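Local coordinates for cytoplasmic protein (Cryptococcus neoformans var. grubii serotype A, PDB 7LPO) that probably hydrolyses the beta-glucosidic bond of steryl glucosides, acting as a sterylglucosidase of glycoside hydrolase family 5, at residues A[103-109]-A[239-244]; A[214-219]-A[231-237]. One frame throughout, in Å; residues are numbered along the deposited sequence.

Contact 1 (A[103-109]-A[239-244]); sequences FTWESLE and HFIDAV
His239 meets the first segment with two parts of its side chain: CB lies at the edge of the Trp105 indole, 3.8 Å from CZ2, and the imidazole points its edge at Glu109, with CD2 3.5 Å from OE2. The imidazole ND1 is bonded to Phe235 O, one turn earlier in the same helix, while Glu109 OE2 takes the backbone N of Lys114. Glu109 OE1, approached on its anti side, receives an almost straight bond from Trp105 NE1 (2.8 Å, 170°) lying in the indole plane, so the carboxylate satisfies the buried N-H and, with Phe240 on the ring face, helps hold the indole in place.

Phe240 takes the face of that indole. Phe240 CB stands 3.8 Å from the centroid of the six-membered ring of Trp105 in a CH-pi contact, and the phenyl edge points at the same ring in a T-shaped pair with planes at 66°. Trp105 reaches this place because CG is anti to the backbone N (chi1 -175°).

Ala243 is small enough for the indole to approach closely, its CB 3.7 Å from Trp105 CD1. Leu108 CD1 rests 3.6 Å from Ala243 O. Val244 sets CG2 at the edge of the Phe103 ring, 4.2 Å from CE2. Strand 98-104 runs parallel to strands 35-43 and 137-143, as in the TIM barrel of family 5, and helix 232-254 packs outside its end.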
loop_
_atom_site.group_PDB
_atom_site.type_symbol
_atom_site.label_atom_id
_atom_site.label_comp_id
_atom_site.label_asym_id
_atom_site.label_seq_id
_atom_site.Cartn_x
_atom_site.Cartn_y
_atom_site.Cartn_z
ATOM N N PHE A 103 2.397 -6.578 -7.642
ATOM C CA PHE A 103 3.337 -7.619 -8.032
ATOM C C PHE A 103 4.573 -7.495 -7.150
ATOM O O PHE A 103 4.859 -6.434 -6.592
ATOM C CB PHE A 103 3.719 -7.539 -9.521
ATOM C CG PHE A 103 4.545 -6.345 -9.873
ATOM C CD1 PHE A 103 3.940 -5.130 -10.154
ATOM C CD2 PHE A 103 5.919 -6.426 -9.916
ATOM C CE1 PHE A 103 4.686 -4.019 -10.473
ATOM C CE2 PHE A 103 6.679 -5.318 -10.238
ATOM C CZ PHE A 103 6.062 -4.111 -10.517
ATOM N N THR A 104 5.306 -8.592 -7.008
ATOM C CA THR A 104 6.493 -8.581 -6.169
ATOM C C THR A 104 7.736 -8.856 -6.997
ATOM O O THR A 104 7.695 -9.541 -8.022
ATOM C CB THR A 104 6.401 -9.602 -5.029
ATOM O OG1 THR A 104 6.351 -10.928 -5.573
ATOM C CG2 THR A 104 5.152 -9.307 -4.178
ATOM N N TRP A 105 8.845 -8.281 -6.537
ATOM C CA TRP A 105 10.157 -8.611 -7.076
ATOM C C TRP A 105 10.392 -10.117 -7.076
ATOM O O TRP A 105 10.950 -10.669 -8.034
ATOM C CB TRP A 105 11.201 -7.875 -6.244
ATOM C CG TRP A 105 12.613 -7.981 -6.685
ATOM C CD1 TRP A 105 13.086 -8.513 -7.841
ATOM C CD2 TRP A 105 13.747 -7.521 -5.952
ATOM N NE1 TRP A 105 14.447 -8.410 -7.872
ATOM C CE2 TRP A 105 14.878 -7.814 -6.716
ATOM C CE3 TRP A 105 13.910 -6.881 -4.717
ATOM C CZ2 TRP A 105 16.164 -7.499 -6.290
ATOM C CZ3 TRP A 105 15.186 -6.580 -4.291
ATOM C CH2 TRP A 105 16.297 -6.886 -5.078
ATOM N N GLU A 106 9.951 -10.802 -6.016
ATOM C CA GLU A 106 10.165 -12.243 -5.942
ATOM C C GLU A 106 9.523 -12.947 -7.125
ATOM O O GLU A 106 10.106 -13.882 -7.689
ATOM C CB GLU A 106 9.604 -12.811 -4.638
ATOM C CG GLU A 106 9.631 -14.337 -4.586
ATOM C CD GLU A 106 9.032 -14.927 -3.312
ATOM O OE1 GLU A 106 9.213 -16.138 -3.102
ATOM O OE2 GLU A 106 8.391 -14.201 -2.516
ATOM N N SER A 107 8.302 -12.539 -7.490
ATOM C CA SER A 107 7.583 -13.220 -8.559
ATOM C C SER A 107 8.249 -13.015 -9.914
ATOM O O SER A 107 8.016 -13.811 -10.834
ATOM C CB SER A 107 6.123 -12.749 -8.603
ATOM O OG SER A 107 6.020 -11.401 -9.046
ATOM N N LEU A 108 9.100 -11.996 -10.039
ATOM C CA LEU A 108 9.793 -11.713 -11.287
ATOM C C LEU A 108 11.195 -12.306 -11.363
ATOM O O LEU A 108 11.683 -12.550 -12.474
ATOM C CB LEU A 108 9.907 -10.200 -11.506
ATOM C CG LEU A 108 8.634 -9.388 -11.695
ATOM C CD1 LEU A 108 8.981 -7.893 -11.760
ATOM C CD2 LEU A 108 7.872 -9.805 -12.938
ATOM N N GLU A 109 11.869 -12.538 -10.225
ATOM C CA GLU A 109 13.284 -12.907 -10.257
ATOM C C GLU A 109 13.622 -13.963 -9.208
ATOM O O GLU A 109 14.762 -14.035 -8.738
ATOM C CB GLU A 109 14.172 -11.664 -10.068
ATOM C CG GLU A 109 15.593 -11.767 -10.604
ATOM C CD GLU A 109 16.328 -10.417 -10.614
ATOM O OE1 GLU A 109 15.835 -9.441 -10.021
ATOM O OE2 GLU A 109 17.410 -10.324 -11.216
ATOM N N HIS A 239 19.350 -4.607 -9.345
ATOM C CA HIS A 239 18.574 -5.804 -9.669
ATOM C C HIS A 239 17.077 -5.539 -9.517
ATOM O O HIS A 239 16.269 -6.014 -10.323
ATOM C CB HIS A 239 19.021 -6.987 -8.800
ATOM C CG HIS A 239 20.243 -7.685 -9.316
ATOM N ND1 HIS A 239 21.522 -7.289 -8.986
ATOM C CD2 HIS A 239 20.384 -8.745 -10.151
ATOM C CE1 HIS A 239 22.397 -8.075 -9.592
ATOM N NE2 HIS A 239 21.733 -8.964 -10.311
ATOM N N PHE A 240 16.686 -4.748 -8.514
ATOM C CA PHE A 240 15.269 -4.433 -8.343
ATOM C C PHE A 240 14.759 -3.564 -9.488
ATOM O O PHE A 240 13.691 -3.821 -10.054
ATOM C CB PHE A 240 15.043 -3.737 -6.997
ATOM C CG PHE A 240 13.680 -3.114 -6.859
ATOM C CD1 PHE A 240 12.555 -3.905 -6.686
ATOM C CD2 PHE A 240 13.523 -1.744 -6.920
ATOM C CE1 PHE A 240 11.298 -3.329 -6.574
ATOM C CE2 PHE A 240 12.284 -1.171 -6.805
ATOM C CZ PHE A 240 11.168 -1.958 -6.626
ATOM N N ILE A 241 15.518 -2.528 -9.843
ATOM C CA ILE A 241 15.125 -1.641 -10.933
ATOM C C ILE A 241 15.142 -2.384 -12.264
ATOM O O ILE A 241 14.275 -2.169 -13.120
ATOM C CB ILE A 241 16.042 -0.400 -10.943
ATOM C CG1 ILE A 241 15.810 0.408 -9.656
ATOM C CG2 ILE A 241 15.798 0.456 -12.179
ATOM C CD1 ILE A 241 16.771 1.567 -9.443
ATOM N N ASP A 242 16.110 -3.286 -12.452
ATOM C CA ASP A 242 16.138 -4.092 -13.671
ATOM C C ASP A 242 14.923 -5.006 -13.753
ATOM O O ASP A 242 14.353 -5.196 -14.831
ATOM C CB ASP A 242 17.414 -4.936 -13.730
ATOM C CG ASP A 242 18.627 -4.150 -14.201
ATOM O OD1 ASP A 242 18.499 -2.926 -14.437
ATOM O OD2 ASP A 242 19.721 -4.763 -14.317
ATOM N N ALA A 243 14.530 -5.610 -12.632
ATOM C CA ALA A 243 13.415 -6.547 -12.675
ATOM C C ALA A 243 12.118 -5.828 -13.008
ATOM O O ALA A 243 11.372 -6.261 -13.893
ATOM C CB ALA A 243 13.293 -7.293 -11.353
ATOM N N VAL A 244 11.826 -4.731 -12.304
ATOM C CA VAL A 244 10.656 -3.930 -12.657
ATOM C C VAL A 244 10.783 -3.433 -14.089
ATOM O O VAL A 244 9.820 -3.463 -14.864
ATOM C CB VAL A 244 10.471 -2.764 -11.666
ATOM C CG1 VAL A 244 9.248 -1.905 -12.065
ATOM C CG2 VAL A 244 10.325 -3.295 -10.253
HETATM O O HOH W 1 17.624 -8.062 -12.050
#

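Contact 2 (A[214-219]-A[231-237]); sequences FFFAGK and NIQDFLQ
Gln233 and the backbone of segment 214-219 of helix 206-221 make the tight centre of this contact, where the two helix axes approach to 7.0 Å and run roughly antiparallel (148°). Gln233 CB is pressed to 3.1 Å from Phe214 O. Beyond it the chain is extended, with CG anti to the backbone N (chi1 173°), which carries the amide toward the C-terminal end of helix 206-221. There Gln233 OE1 accepts from Lys219 N in a nearly straight bond (2.9 Å, 169°) lying in the carbonyl plane of the amide. Gly218 suits its place because a CB there would point at helix 232-254 and run into Asn231 OD1. Asn231 caps its own helix through OD1, which accepts from Gln233 N; Asn231 ND2 makes a weak bond to Gly218 O at 3.3 Å and has a further partner in Ala222 O.

Gln237 grips the other end. Gln237 NE2 donates to Phe215 O at 2.7 Å and also to a water held by Phe216 O, while Gln237 CG lies over the centre of the Phe215 ring, 3.9 Å from the centroid; amide and carbon chain thus serve different parts of one residue. Across the interface Ile232 CG2 covers a face of the Phe214 ring, 3.8 Å from CG.

The solvent-facing side is looser and charged. Lys219, exposed and bent along its chain, passes over the Gln233 amide and brings NZ 3.1 Å from OD1 of the partly exposed Asp234 in a salt bridge.

This pair of helices packs against helix 400-419, where His408 bonds Gln237 OE1 and Phe404 touches Phe216, while strand 226-227 lies against Ile232 through Ile227.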
loop_
_atom_site.group_PDB
_atom_site.type_symbol
_atom_site.label_atom_id
_atom_site.label_comp_id
_atom_site.label_asym_id
_atom_site.label_seq_id
_atom_site.Cartn_x
_atom_site.Cartn_y
_atom_site.Cartn_z
ATOM N N PHE A 214 21.616 -1.369 3.749
ATOM C CA PHE A 214 22.311 -1.772 2.530
ATOM C C PHE A 214 21.633 -1.173 1.301
ATOM O O PHE A 214 22.267 -0.489 0.491
ATOM C CB PHE A 214 22.338 -3.309 2.425
ATOM C CG PHE A 214 23.321 -4.000 3.345
ATOM C CD1 PHE A 214 24.263 -3.297 4.072
ATOM C CD2 PHE A 214 23.309 -5.386 3.458
ATOM C CE1 PHE A 214 25.184 -3.964 4.890
ATOM C CE2 PHE A 214 24.219 -6.055 4.284
ATOM C CZ PHE A 214 25.152 -5.345 4.998
ATOM N N PHE A 215 20.325 -1.417 1.159
ATOM C CA PHE A 215 19.604 -1.052 -0.060
ATOM C C PHE A 215 19.743 0.431 -0.390
ATOM O O PHE A 215 20.024 0.797 -1.537
ATOM C CB PHE A 215 18.127 -1.427 0.090
ATOM C CG PHE A 215 17.319 -1.287 -1.178
ATOM C CD1 PHE A 215 17.347 -2.280 -2.150
ATOM C CD2 PHE A 215 16.515 -0.174 -1.389
ATOM C CE1 PHE A 215 16.603 -2.171 -3.301
ATOM C CE2 PHE A 215 15.765 -0.062 -2.550
ATOM C CZ PHE A 215 15.814 -1.076 -3.508
ATOM N N PHE A 216 19.515 1.300 0.590
ATOM C CA PHE A 216 19.436 2.730 0.339
ATOM C C PHE A 216 20.738 3.462 0.595
ATOM O O PHE A 216 20.909 4.565 0.072
ATOM C CB PHE A 216 18.359 3.382 1.215
ATOM C CG PHE A 216 16.971 3.151 0.739
ATOM C CD1 PHE A 216 16.568 3.589 -0.504
ATOM C CD2 PHE A 216 16.065 2.487 1.534
ATOM C CE1 PHE A 216 15.292 3.372 -0.944
ATOM C CE2 PHE A 216 14.777 2.271 1.098
ATOM C CZ PHE A 216 14.389 2.718 -0.139
ATOM N N ALA A 217 21.652 2.893 1.394
ATOM C CA ALA A 217 22.818 3.662 1.813
ATOM C C ALA A 217 24.041 2.800 2.103
ATOM O O ALA A 217 24.911 3.231 2.869
ATOM C CB ALA A 217 22.464 4.491 3.070
ATOM N N GLY A 218 24.129 1.607 1.514
ATOM C CA GLY A 218 25.296 0.764 1.728
ATOM C C GLY A 218 26.612 1.461 1.436
ATOM O O GLY A 218 27.613 1.225 2.115
ATOM N N LYS A 219 26.634 2.335 0.428
ATOM C CA LYS A 219 27.889 2.998 0.071
ATOM C C LYS A 219 28.355 3.967 1.151
ATOM O O LYS A 219 29.548 4.282 1.220
ATOM C CB LYS A 219 27.741 3.740 -1.263
ATOM C CG LYS A 219 27.675 2.825 -2.473
ATOM C CD LYS A 219 27.524 3.611 -3.772
ATOM C CE LYS A 219 26.068 3.967 -4.039
ATOM N NZ LYS A 219 25.820 4.366 -5.464
ATOM N N ASN A 231 29.166 -1.967 -4.631
ATOM C CA ASN A 231 28.609 -1.951 -3.285
ATOM C C ASN A 231 27.257 -2.671 -3.279
ATOM O O ASN A 231 26.494 -2.623 -4.246
ATOM C CB ASN A 231 28.446 -0.525 -2.765
ATOM C CG ASN A 231 28.020 -0.490 -1.283
ATOM O OD1 ASN A 231 26.836 -0.547 -0.953
ATOM N ND2 ASN A 231 28.991 -0.408 -0.399
ATOM N N ILE A 232 26.972 -3.373 -2.182
ATOM C CA ILE A 232 25.686 -4.054 -2.030
ATOM C C ILE A 232 24.516 -3.120 -2.337
ATOM O O ILE A 232 23.475 -3.561 -2.844
ATOM C CB ILE A 232 25.583 -4.642 -0.604
ATOM C CG1 ILE A 232 24.303 -5.447 -0.422
ATOM C CG2 ILE A 232 25.653 -3.531 0.439
ATOM C CD1 ILE A 232 24.100 -6.515 -1.450
ATOM N N GLN A 233 24.673 -1.822 -2.073
ATOM C CA GLN A 233 23.599 -0.875 -2.371
ATOM C C GLN A 233 23.254 -0.875 -3.857
ATOM O O GLN A 233 22.074 -0.910 -4.232
ATOM C CB GLN A 233 23.994 0.535 -1.910
ATOM C CG GLN A 233 23.020 1.626 -2.315
ATOM C CD GLN A 233 23.554 3.030 -2.042
ATOM O OE1 GLN A 233 24.393 3.227 -1.160
ATOM N NE2 GLN A 233 23.065 4.014 -2.804
ATOM N N ASP A 234 24.273 -0.819 -4.722
ATOM C CA ASP A 234 24.024 -0.809 -6.162
ATOM C C ASP A 234 23.550 -2.171 -6.649
ATOM O O ASP A 234 22.634 -2.262 -7.475
ATOM C CB ASP A 234 25.289 -0.380 -6.913
ATOM C CG ASP A 234 25.519 1.135 -6.860
ATOM O OD1 ASP A 234 24.524 1.894 -6.787
ATOM O OD2 ASP A 234 26.693 1.570 -6.874
ATOM N N PHE A 235 24.163 -3.242 -6.150
ATOM C CA PHE A 235 23.722 -4.585 -6.504
ATOM C C PHE A 235 22.222 -4.746 -6.257
ATOM O O PHE A 235 21.468 -5.105 -7.166
ATOM C CB PHE A 235 24.547 -5.601 -5.705
ATOM C CG PHE A 235 24.290 -7.032 -6.069
ATOM C CD1 PHE A 235 23.283 -7.750 -5.445
ATOM C CD2 PHE A 235 25.071 -7.670 -7.014
ATOM C CE1 PHE A 235 23.051 -9.075 -5.774
ATOM C CE2 PHE A 235 24.840 -8.988 -7.350
ATOM C CZ PHE A 235 23.836 -9.691 -6.730
ATOM N N LEU A 236 21.762 -4.441 -5.040
ATOM C CA LEU A 236 20.345 -4.627 -4.728
ATOM C C LEU A 236 19.465 -3.675 -5.533
ATOM O O LEU A 236 18.463 -4.099 -6.119
ATOM C CB LEU A 236 20.097 -4.444 -3.229
ATOM C CG LEU A 236 20.747 -5.485 -2.314
ATOM C CD1 LEU A 236 20.552 -5.174 -0.822
ATOM C CD2 LEU A 236 20.223 -6.876 -2.638
ATOM N N GLN A 237 19.811 -2.383 -5.579
ATOM C CA GLN A 237 18.951 -1.435 -6.287
ATOM C C GLN A 237 18.917 -1.734 -7.783
ATOM O O GLN A 237 17.852 -1.676 -8.407
ATOM C CB GLN A 237 19.414 0.009 -6.048
ATOM C CG GLN A 237 19.131 0.547 -4.654
ATOM C CD GLN A 237 19.096 2.076 -4.594
ATOM O OE1 GLN A 237 18.600 2.745 -5.509
ATOM N NE2 GLN A 237 19.608 2.633 -3.499
HETATM O O HOH W 2 19.736 5.431 -2.268
#

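How the contacts relate
Both contacts are built on helix 232-254: contact 2 uses its first turns and contact 1 the turns that follow, their centres 16 Å apart. They meet directly where Trp105 CH2 packs on Leu236 O, and where the rings of Phe240 and Phe215 touch. Contact 1 joins segments far apart in sequence and is wholly buried, relying on aromatic and aliphatic packing with no direct hydrogen bond across it. Contact 2, nested within the loop that contact 1 closes, joins neighbouring helices farther from the centre of the chain. It is also largely buried, but opens to solvent at Lys219 and Asp234; side-chain amides bond backbone there. His408 of helix 400-419 borders both.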